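Local coordinates for kinetochore protein Mis16 (Schizosaccharomyces japonicus, PDB 4XYH), which binds histone H4 and, independently, the CENP-A chaperone Scm3, and so probably serves the delivery of CENP-A to centromeres, at residues 31-34 and 40-43; 71-76 and 389-394; 305-310 and 315-320. One frame throughout, in Å; residues are numbered along the deposited sequence.

Mis16 is a WD-repeat beta-propeller preceded by an N-terminal helix. Interaction 1 closes first, across only five residues at the end of the helix, and ties helix 19-40 to the start of strand 41-48, the edge strand that the N terminus lends to the last blade. Interaction 2 opens next, at 71-76, and closes only at 389-394, so that its long loop spans most of the propeller and brings the first blade against the last, the sheet that interaction 1 also reaches. Interaction 3, a hairpin within one blade, lies wholly inside that span and is complete before 389-394 arrives. No two of the contacts cross, and none touches another.

Interaction 1 (31-34 and 40-43); sequences KLWK and LYDL
Trp33, on the N-terminal helix 19-40, reaches Tyr41 at the head of strand 41-48, where the chain leaves the helix and enters the beta-propeller. This arrangement, an N-terminal helix lying beside the blade that its own following strand completes, is that of the RBBP4-like histone-binding propellers. Within 31-34 the contact rests on Trp33 alone, one broad side chain spanning the distance between the segments, where even the nearest CA atoms, Trp33 CA and Leu40 CA, are 9.2 Å apart. Its CG stands anti to the backbone N (chi1 172°), which carries the indole off the helix surface with its N-H edge facing the tyrosine. The indole NE1 donates to Tyr41 OH at 2.9 Å, and the hydroxyl oxygen lies in the indole plane, though the bond is somewhat bent (N-H...O 150°).

The two side chains cross at about a right angle, with ring planes 76° apart. They meet rim to rim, neither ring lying over the other, and Trp33 CZ2 comes within 3.7 Å of Tyr41 CZ. Tryptophan suits the helix position because it unites reach, an apolar rim and one polar N-H; tyrosine suits the strand because a largely apolar ring can be buried while its hydroxyl stays bonded. That hydroxyl is also hydrogen-bonded to His378 ND1, and Phe376 packs edge-to-face with the tyrosine ring, while Trp410 of the neighbouring strand 406-412 touches it. Just beyond, Asp42 and Leu43 both face Ser411 in a classic beta bulge. At the rim of the indole, Trp33 CZ2 lies 3.5 Å from Tyr41 OH, beside the N-H bond.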
loop_
_atom_site.group_PDB
_atom_site.type_symbol
_atom_site.label_atom_id
_atom_site.label_comp_id
_atom_site.label_asym_id
_atom_site.label_seq_id
_atom_site.Cartn_x
_atom_site.Cartn_y
_atom_site.Cartn_z
ATOM N N LYS A 31 10.269 -23.120 7.492
ATOM C CA LYS A 31 11.537 -23.612 8.029
ATOM C C LYS A 31 12.588 -23.745 6.919
ATOM O O LYS A 31 13.734 -23.273 7.049
ATOM C CB LYS A 31 11.333 -24.959 8.713
ATOM C CG LYS A 31 12.578 -25.512 9.390
ATOM C CD LYS A 31 12.514 -27.031 9.491
ATOM C CE LYS A 31 13.468 -27.573 10.543
ATOM N NZ LYS A 31 13.382 -29.062 10.618
ATOM N N LEU A 32 12.184 -24.384 5.826
ATOM C CA LEU A 32 13.040 -24.509 4.662
ATOM C C LEU A 32 13.443 -23.136 4.126
ATOM O O LEU A 32 14.628 -22.898 3.850
ATOM C CB LEU A 32 12.342 -25.317 3.577
ATOM C CG LEU A 32 13.269 -25.803 2.467
ATOM C CD1 LEU A 32 14.511 -26.459 3.072
ATOM C CD2 LEU A 32 12.539 -26.763 1.520
ATOM N N TRP A 33 12.465 -22.234 3.987
ATOM C CA TRP A 33 12.741 -20.868 3.533
ATOM C C TRP A 33 13.820 -20.203 4.405
ATOM O O TRP A 33 14.692 -19.479 3.913
ATOM C CB TRP A 33 11.459 -20.016 3.544
ATOM C CG TRP A 33 11.717 -18.562 3.266
ATOM C CD1 TRP A 33 11.780 -17.958 2.036
ATOM C CD2 TRP A 33 11.954 -17.526 4.230
ATOM N NE1 TRP A 33 12.044 -16.618 2.178
ATOM C CE2 TRP A 33 12.158 -16.328 3.513
ATOM C CE3 TRP A 33 12.000 -17.493 5.626
ATOM C CZ2 TRP A 33 12.407 -15.114 4.146
ATOM C CZ3 TRP A 33 12.252 -16.287 6.255
ATOM C CH2 TRP A 33 12.455 -15.113 5.515
ATOM N N LYS A 34 13.754 -20.453 5.704
ATOM C CA LYS A 34 14.695 -19.862 6.645
ATOM C C LYS A 34 16.113 -20.397 6.424
ATOM O O LYS A 34 17.091 -19.688 6.628
ATOM C CB LYS A 34 14.234 -20.123 8.079
ATOM C CG LYS A 34 14.635 -19.044 9.068
ATOM C CD LYS A 34 13.505 -18.782 10.080
ATOM C CE LYS A 34 13.668 -19.614 11.349
ATOM N NZ LYS A 34 14.936 -19.281 12.091
ATOM N N LEU A 40 19.177 -16.211 -0.969
ATOM C CA LEU A 40 18.137 -15.420 -1.630
ATOM C C LEU A 40 18.167 -13.935 -1.267
ATOM O O LEU A 40 17.718 -13.096 -2.052
ATOM C CB LEU A 40 16.759 -15.999 -1.311
ATOM C CG LEU A 40 16.448 -17.395 -1.855
ATOM C CD1 LEU A 40 15.089 -17.833 -1.368
ATOM C CD2 LEU A 40 16.479 -17.414 -3.356
ATOM N N TYR A 41 18.729 -13.614 -0.103
ATOM C CA TYR A 41 18.621 -12.270 0.451
ATOM C C TYR A 41 19.962 -11.666 0.807
ATOM O O TYR A 41 20.874 -12.372 1.225
ATOM C CB TYR A 41 17.725 -12.272 1.708
ATOM C CG TYR A 41 16.306 -12.751 1.465
ATOM C CD1 TYR A 41 15.993 -14.102 1.509
ATOM C CD2 TYR A 41 15.281 -11.852 1.191
ATOM C CE1 TYR A 41 14.704 -14.547 1.282
ATOM C CE2 TYR A 41 13.977 -12.289 0.968
ATOM C CZ TYR A 41 13.696 -13.641 1.016
ATOM O OH TYR A 41 12.413 -14.101 0.796
ATOM N N ASP A 42 20.068 -10.350 0.662
ATOM C CA ASP A 42 21.163 -9.595 1.267
ATOM C C ASP A 42 20.806 -9.088 2.662
ATOM O O ASP A 42 21.686 -8.762 3.449
ATOM C CB ASP A 42 21.555 -8.418 0.384
ATOM C CG ASP A 42 22.378 -8.844 -0.810
ATOM O OD1 ASP A 42 23.012 -9.922 -0.723
ATOM O OD2 ASP A 42 22.378 -8.116 -1.829
ATOM N N LEU A 43 19.511 -9.026 2.961
ATOM C CA LEU A 43 19.032 -8.490 4.228
ATOM C C LEU A 43 17.656 -9.055 4.589
ATOM O O LEU A 43 16.727 -8.996 3.785
ATOM C CB LEU A 43 18.954 -6.961 4.167
ATOM C CG LEU A 43 18.253 -6.298 5.362
ATOM C CD1 LEU A 43 19.126 -6.360 6.607
ATOM C CD2 LEU A 43 17.861 -4.873 5.055
#

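Interaction 2 (71-76 and 389-394); sequences SIQKLL and SWNPNN
Gln73, on strand 70-77 of the first blade, pushes its side-chain amide among Asn391, Asn393 and Asn394 of segment 389-394, in the last blade. This is a lateral contact between neighbouring blades of a WD-repeat propeller, made where the ring of blades meets itself.

Amide-to-amide hydrogen bonds carry it. Gln73 CG is anti to the carbonyl carbon (chi1 -68°), and the chain runs extended from there, giving the amide the length to bridge the blades. Its OE1 accepts from Asn391 ND2 at 2.8 Å and from Asn393 ND2 at 2.9 Å, the two donors arriving from opposite faces of the glutamine plane. The Asn393 nitrogen stands well above that plane, whereas the Asn391 nitrogen is tilted less. On the other branch, Gln73 NE2 donates to Asn394 OD1 at 2.9 Å. With both ends of the amide gripped, its flip state is settled. Replacing Gln73 by a leucine would probably leave Asn391 ND2 and Asn394 OD1 without these mates and the Asn394 amide less firmly fixed, while Asn391 and Asn393 kept their other bonds.

A second set of bonds stays within each segment. Asn391 OD1 takes the backbone N of Asn393 at 2.7 Å in an Asx turn, and also the N of Asn394, which fixes the loop that presents all three amides; asparagine suits it by accepting and donating at once. Asn393 is held further by the backbone of Phe59 and Gly61, and Trp58 packs against Asn391.

Toward the end of the cluster, Gln73 NE2 also donates to Ser71 OG at 3.2 Å. One water completes the bridge, 2.6 Å from Ser71 OG and accepting from Asn394 ND2 at 3.3 Å.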
loop_
_atom_site.group_PDB
_atom_site.type_symbol
_atom_site.label_atom_id
_atom_site.label_comp_id
_atom_site.label_asym_id
_atom_site.label_seq_id
_atom_site.Cartn_x
_atom_site.Cartn_y
_atom_site.Cartn_z
ATOM N N SER A 71 22.562 3.178 8.559
ATOM C CA SER A 71 21.738 4.354 8.763
ATOM C C SER A 71 20.475 3.991 9.524
ATOM O O SER A 71 20.079 2.822 9.597
ATOM C CB SER A 71 21.380 5.020 7.438
ATOM O OG SER A 71 20.479 4.225 6.696
ATOM N N ILE A 72 19.862 5.009 10.112
ATOM C CA ILE A 72 18.625 4.825 10.838
ATOM C C ILE A 72 17.509 5.453 10.020
ATOM O O ILE A 72 17.610 6.605 9.609
ATOM C CB ILE A 72 18.703 5.444 12.235
ATOM C CG1 ILE A 72 19.906 4.865 12.987
ATOM C CG2 ILE A 72 17.413 5.188 12.995
ATOM C CD1 ILE A 72 20.166 5.515 14.307
ATOM N N GLN A 73 16.460 4.680 9.756
ATOM C CA GLN A 73 15.356 5.166 8.939
ATOM C C GLN A 73 14.031 4.936 9.653
ATOM O O GLN A 73 13.991 4.283 10.690
ATOM C CB GLN A 73 15.377 4.493 7.561
ATOM C CG GLN A 73 16.581 4.917 6.726
ATOM C CD GLN A 73 16.659 4.241 5.361
ATOM O OE1 GLN A 73 15.643 3.941 4.730
ATOM N NE2 GLN A 73 17.877 4.010 4.896
ATOM N N LYS A 74 12.952 5.488 9.111
ATOM C CA LYS A 74 11.671 5.439 9.800
ATOM C C LYS A 74 10.546 4.863 8.958
ATOM O O LYS A 74 10.518 5.016 7.735
ATOM C CB LYS A 74 11.277 6.842 10.278
ATOM C CG LYS A 74 12.127 7.362 11.428
ATOM C CD LYS A 74 11.790 8.801 11.740
ATOM C CE LYS A 74 12.457 9.245 13.041
ATOM N NZ LYS A 74 12.448 10.730 13.185
ATOM N N LEU A 75 9.597 4.233 9.640
ATOM C CA LEU A 75 8.407 3.687 9.002
ATOM C C LEU A 75 7.173 4.185 9.703
ATOM O O LEU A 75 7.177 4.382 10.925
ATOM C CB LEU A 75 8.399 2.160 9.029
ATOM C CG LEU A 75 9.573 1.442 8.377
ATOM C CD1 LEU A 75 10.327 0.653 9.432
ATOM C CD2 LEU A 75 9.069 0.523 7.302
ATOM N N LEU A 76 6.123 4.366 8.915
ATOM C CA LEU A 76 4.820 4.695 9.422
ATOM C C LEU A 76 3.990 3.414 9.533
ATOM O O LEU A 76 3.810 2.703 8.547
ATOM C CB LEU A 76 4.160 5.698 8.504
ATOM C CG LEU A 76 2.758 6.148 8.876
ATOM C CD1 LEU A 76 2.801 7.058 10.114
ATOM C CD2 LEU A 76 2.167 6.839 7.671
ATOM N N SER A 389 5.712 -1.781 1.205
ATOM C CA SER A 389 6.232 -0.478 0.840
ATOM C C SER A 389 7.668 -0.586 0.340
ATOM O O SER A 389 8.520 -1.173 1.006
ATOM C CB SER A 389 6.137 0.462 2.051
ATOM O OG SER A 389 6.666 1.740 1.780
ATOM N N TRP A 390 7.935 -0.029 -0.837
ATOM C CA TRP A 390 9.315 0.158 -1.289
ATOM C C TRP A 390 10.014 1.226 -0.466
ATOM O O TRP A 390 9.474 2.299 -0.274
ATOM C CB TRP A 390 9.370 0.583 -2.738
ATOM C CG TRP A 390 9.138 -0.482 -3.718
ATOM C CD1 TRP A 390 7.954 -0.788 -4.336
ATOM C CD2 TRP A 390 10.116 -1.369 -4.255
ATOM N NE1 TRP A 390 8.136 -1.824 -5.217
ATOM C CE2 TRP A 390 9.453 -2.209 -5.180
ATOM C CE3 TRP A 390 11.488 -1.542 -4.043
ATOM C CZ2 TRP A 390 10.111 -3.206 -5.892
ATOM C CZ3 TRP A 390 12.144 -2.540 -4.749
ATOM C CH2 TRP A 390 11.452 -3.359 -5.665
ATOM N N ASN A 391 11.216 0.932 0.006
ATOM C CA ASN A 391 12.078 1.929 0.637
ATOM C C ASN A 391 12.623 2.876 -0.444
ATOM O O ASN A 391 13.274 2.425 -1.375
ATOM C CB ASN A 391 13.202 1.210 1.397
ATOM C CG ASN A 391 14.122 2.149 2.148
ATOM O OD1 ASN A 391 14.410 3.246 1.695
ATOM N ND2 ASN A 391 14.602 1.704 3.308
ATOM N N PRO A 392 12.333 4.183 -0.344
ATOM C CA PRO A 392 12.782 5.138 -1.374
ATOM C C PRO A 392 14.234 5.596 -1.183
ATOM O O PRO A 392 14.798 6.256 -2.056
ATOM C CB PRO A 392 11.829 6.322 -1.182
ATOM C CG PRO A 392 11.603 6.331 0.321
ATOM C CD PRO A 392 11.539 4.851 0.710
ATOM N N ASN A 393 14.814 5.241 -0.041
ATOM C CA ASN A 393 16.141 5.681 0.354
ATOM C C ASN A 393 17.256 4.742 -0.091
ATOM O O ASN A 393 18.363 5.184 -0.376
ATOM C CB ASN A 393 16.202 5.825 1.876
ATOM C CG ASN A 393 15.088 6.700 2.425
ATOM O OD1 ASN A 393 14.835 7.798 1.921
ATOM N ND2 ASN A 393 14.414 6.214 3.470
ATOM N N ASN A 394 16.971 3.443 -0.091
ATOM C CA ASN A 394 17.939 2.418 -0.463
ATOM C C ASN A 394 17.435 1.605 -1.643
ATOM O O ASN A 394 16.242 1.356 -1.773
ATOM C CB ASN A 394 18.217 1.461 0.696
ATOM C CG ASN A 394 18.782 2.153 1.905
ATOM O OD1 ASN A 394 18.572 3.348 2.111
ATOM N ND2 ASN A 394 19.505 1.406 2.722
HETATM O O HOH W 1 21.337 2.174 5.299
#

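Interaction 3 (305-310 and 315-320); sequences TVALWD and NQRLHT
Leu308 joins the two antiparallel segments through its backbone, its N donating to His319 O at 3.1 Å and its O accepting from Leu318 N at 2.8 Å, while Ala307 and Thr320 form a non-hydrogen-bonded pair.

Arg317 lies across the neighbouring strand. Its CB sits over one face of Trp309, 4.0 Å from the centroid of the six-membered ring, a CH-pi contact. The chain then bends at chi3 (-53°) and brings the guanidinium past Ala307, whose CB lies over one face of that group, 3.5 Å from Arg317 NE. A methyl suits position 307, since the flat cation passes close above it. Ring and guanidinium planes stand 69° apart, so the two do not stack.

The segments are the third and outermost strands of one WD-repeat blade, and Trp309-Asp310 is the Trp-Asp pair that names the repeat. Trp309 NE1 bonds Thr299 OG1 on strand 296-301, as in the structural tetrad of WD blades, and Asp310 is salt-bridged to Arg312.

On the same side as Ala307, Arg317 NH1 donates to Thr320 OG1, which lies in the guanidinium plane. A water in that plane also accepts from NH1 and donates to Thr305 OG1, itself bonded to Asp303. Thr305 CB packs on Thr320 CG2 at 3.8 Å.

Leu308 and His319 share the other side, running side by side, while Leu318 lays CD1 on the backbone of Trp309 and Asp310. His319 NE2 bonds Glu373 OE2, and His319 CB is 4.1 Å from Leu308 CD1.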
loop_
_atom_site.group_PDB
_atom_site.type_symbol
_atom_site.label_atom_id
_atom_site.label_comp_id
_atom_site.label_asym_id
_atom_site.label_seq_id
_atom_site.Cartn_x
_atom_site.Cartn_y
_atom_site.Cartn_z
ATOM N N THR A 305 -4.619 -12.472 -10.568
ATOM C CA THR A 305 -3.713 -11.891 -11.540
ATOM C C THR A 305 -3.456 -10.419 -11.313
ATOM O O THR A 305 -4.199 -9.740 -10.603
ATOM C CB THR A 305 -4.236 -12.068 -12.991
ATOM O OG1 THR A 305 -5.413 -11.269 -13.181
ATOM C CG2 THR A 305 -4.562 -13.524 -13.267
ATOM N N VAL A 306 -2.386 -9.940 -11.938
ATOM C CA VAL A 306 -2.146 -8.523 -12.077
ATOM C C VAL A 306 -2.217 -8.161 -13.553
ATOM O O VAL A 306 -1.551 -8.779 -14.374
ATOM C CB VAL A 306 -0.778 -8.114 -11.496
ATOM C CG1 VAL A 306 -0.423 -6.688 -11.919
ATOM C CG2 VAL A 306 -0.811 -8.230 -10.004
ATOM N N ALA A 307 -3.040 -7.176 -13.892
ATOM C CA ALA A 307 -3.148 -6.729 -15.275
ATOM C C ALA A 307 -2.442 -5.389 -15.453
ATOM O O ALA A 307 -2.524 -4.519 -14.581
ATOM C CB ALA A 307 -4.606 -6.629 -15.699
ATOM N N LEU A 308 -1.737 -5.235 -16.572
ATOM C CA LEU A 308 -1.059 -3.970 -16.896
ATOM C C LEU A 308 -1.868 -3.204 -17.937
ATOM O O LEU A 308 -2.454 -3.813 -18.825
ATOM C CB LEU A 308 0.365 -4.233 -17.404
ATOM C CG LEU A 308 1.205 -5.013 -16.385
ATOM C CD1 LEU A 308 2.501 -5.514 -17.003
ATOM C CD2 LEU A 308 1.501 -4.138 -15.186
ATOM N N TRP A 309 -1.899 -1.874 -17.826
ATOM C CA TRP A 309 -2.732 -1.060 -18.696
ATOM C C TRP A 309 -2.015 0.204 -19.145
ATOM O O TRP A 309 -1.179 0.761 -18.424
ATOM C CB TRP A 309 -4.032 -0.638 -17.996
ATOM C CG TRP A 309 -4.794 -1.717 -17.352
ATOM C CD1 TRP A 309 -4.601 -2.219 -16.094
ATOM C CD2 TRP A 309 -5.910 -2.427 -17.902
ATOM N NE1 TRP A 309 -5.525 -3.201 -15.832
ATOM C CE2 TRP A 309 -6.336 -3.353 -16.927
ATOM C CE3 TRP A 309 -6.593 -2.364 -19.120
ATOM C CZ2 TRP A 309 -7.405 -4.221 -17.138
ATOM C CZ3 TRP A 309 -7.656 -3.232 -19.332
ATOM C CH2 TRP A 309 -8.054 -4.145 -18.345
ATOM N N ASP A 310 -2.366 0.664 -20.334
ATOM C CA ASP A 310 -1.973 1.984 -20.785
ATOM C C ASP A 310 -3.238 2.844 -20.845
ATOM O O ASP A 310 -4.262 2.394 -21.357
ATOM C CB ASP A 310 -1.288 1.911 -22.149
ATOM C CG ASP A 310 -0.749 3.256 -22.602
ATOM O OD1 ASP A 310 -1.549 4.181 -22.858
ATOM O OD2 ASP A 310 0.485 3.387 -22.699
ATOM N N ASN A 315 -9.433 -0.172 -23.151
ATOM C CA ASN A 315 -10.345 -1.181 -23.673
ATOM C C ASN A 315 -9.638 -2.494 -23.949
ATOM O O ASN A 315 -10.275 -3.488 -24.276
ATOM C CB ASN A 315 -11.004 -0.687 -24.954
ATOM C CG ASN A 315 -9.982 -0.252 -25.987
ATOM O OD1 ASN A 315 -9.566 0.914 -26.005
ATOM N ND2 ASN A 315 -9.544 -1.191 -26.835
ATOM N N GLN A 316 -8.318 -2.492 -23.841
ATOM C CA GLN A 316 -7.544 -3.696 -24.105
ATOM C C GLN A 316 -6.260 -3.695 -23.280
ATOM O O GLN A 316 -5.338 -2.902 -23.507
ATOM C CB GLN A 316 -7.235 -3.829 -25.604
ATOM C CG GLN A 316 -6.395 -5.033 -25.950
ATOM C CD GLN A 316 -5.916 -5.011 -27.394
ATOM O OE1 GLN A 316 -6.290 -4.125 -28.167
ATOM N NE2 GLN A 316 -5.073 -5.976 -27.762
ATOM N N ARG A 317 -6.245 -4.599 -22.310
ATOM C CA ARG A 317 -5.131 -4.840 -21.407
ATOM C C ARG A 317 -3.778 -5.004 -22.141
ATOM O O ARG A 317 -3.741 -5.555 -23.234
ATOM C CB ARG A 317 -5.501 -6.084 -20.608
ATOM C CG ARG A 317 -4.480 -6.664 -19.732
ATOM C CD ARG A 317 -5.037 -7.976 -19.167
ATOM N NE ARG A 317 -6.344 -7.819 -18.528
ATOM C CZ ARG A 317 -6.836 -8.696 -17.659
ATOM N NH1 ARG A 317 -6.121 -9.764 -17.331
ATOM N NH2 ARG A 317 -8.025 -8.508 -17.106
ATOM N N LEU A 318 -2.681 -4.505 -21.571
ATOM C CA LEU A 318 -1.350 -4.715 -22.156
ATOM C C LEU A 318 -0.851 -6.142 -21.964
ATOM O O LEU A 318 -0.315 -6.759 -22.876
ATOM C CB LEU A 318 -0.317 -3.764 -21.549
ATOM C CG LEU A 318 -0.457 -2.279 -21.862
ATOM C CD1 LEU A 318 0.584 -1.472 -21.102
ATOM C CD2 LEU A 318 -0.302 -2.071 -23.355
ATOM N N HIS A 319 -0.995 -6.655 -20.754
ATOM C CA HIS A 319 -0.355 -7.915 -20.403
ATOM C C HIS A 319 -0.981 -8.427 -19.123
ATOM O O HIS A 319 -1.637 -7.671 -18.408
ATOM C CB HIS A 319 1.160 -7.733 -20.239
ATOM C CG HIS A 319 1.912 -9.019 -20.099
ATOM N ND1 HIS A 319 2.099 -9.890 -21.156
ATOM C CD2 HIS A 319 2.499 -9.599 -19.027
ATOM C CE1 HIS A 319 2.776 -10.945 -20.737
ATOM N NE2 HIS A 319 3.031 -10.797 -19.448
ATOM N N THR A 320 -0.786 -9.708 -18.836
ATOM C CA THR A 320 -1.291 -10.294 -17.608
ATOM C C THR A 320 -0.176 -11.013 -16.865
ATOM O O THR A 320 0.444 -11.916 -17.413
ATOM C CB THR A 320 -2.433 -11.261 -17.888
ATOM O OG1 THR A 320 -3.444 -10.586 -18.635
ATOM C CG2 THR A 320 -3.045 -11.769 -16.582
HETATM O O HOH W 2 -6.747 -11.553 -15.535
HETATM O O HOH W 3 -4.098 -0.984 -21.858
#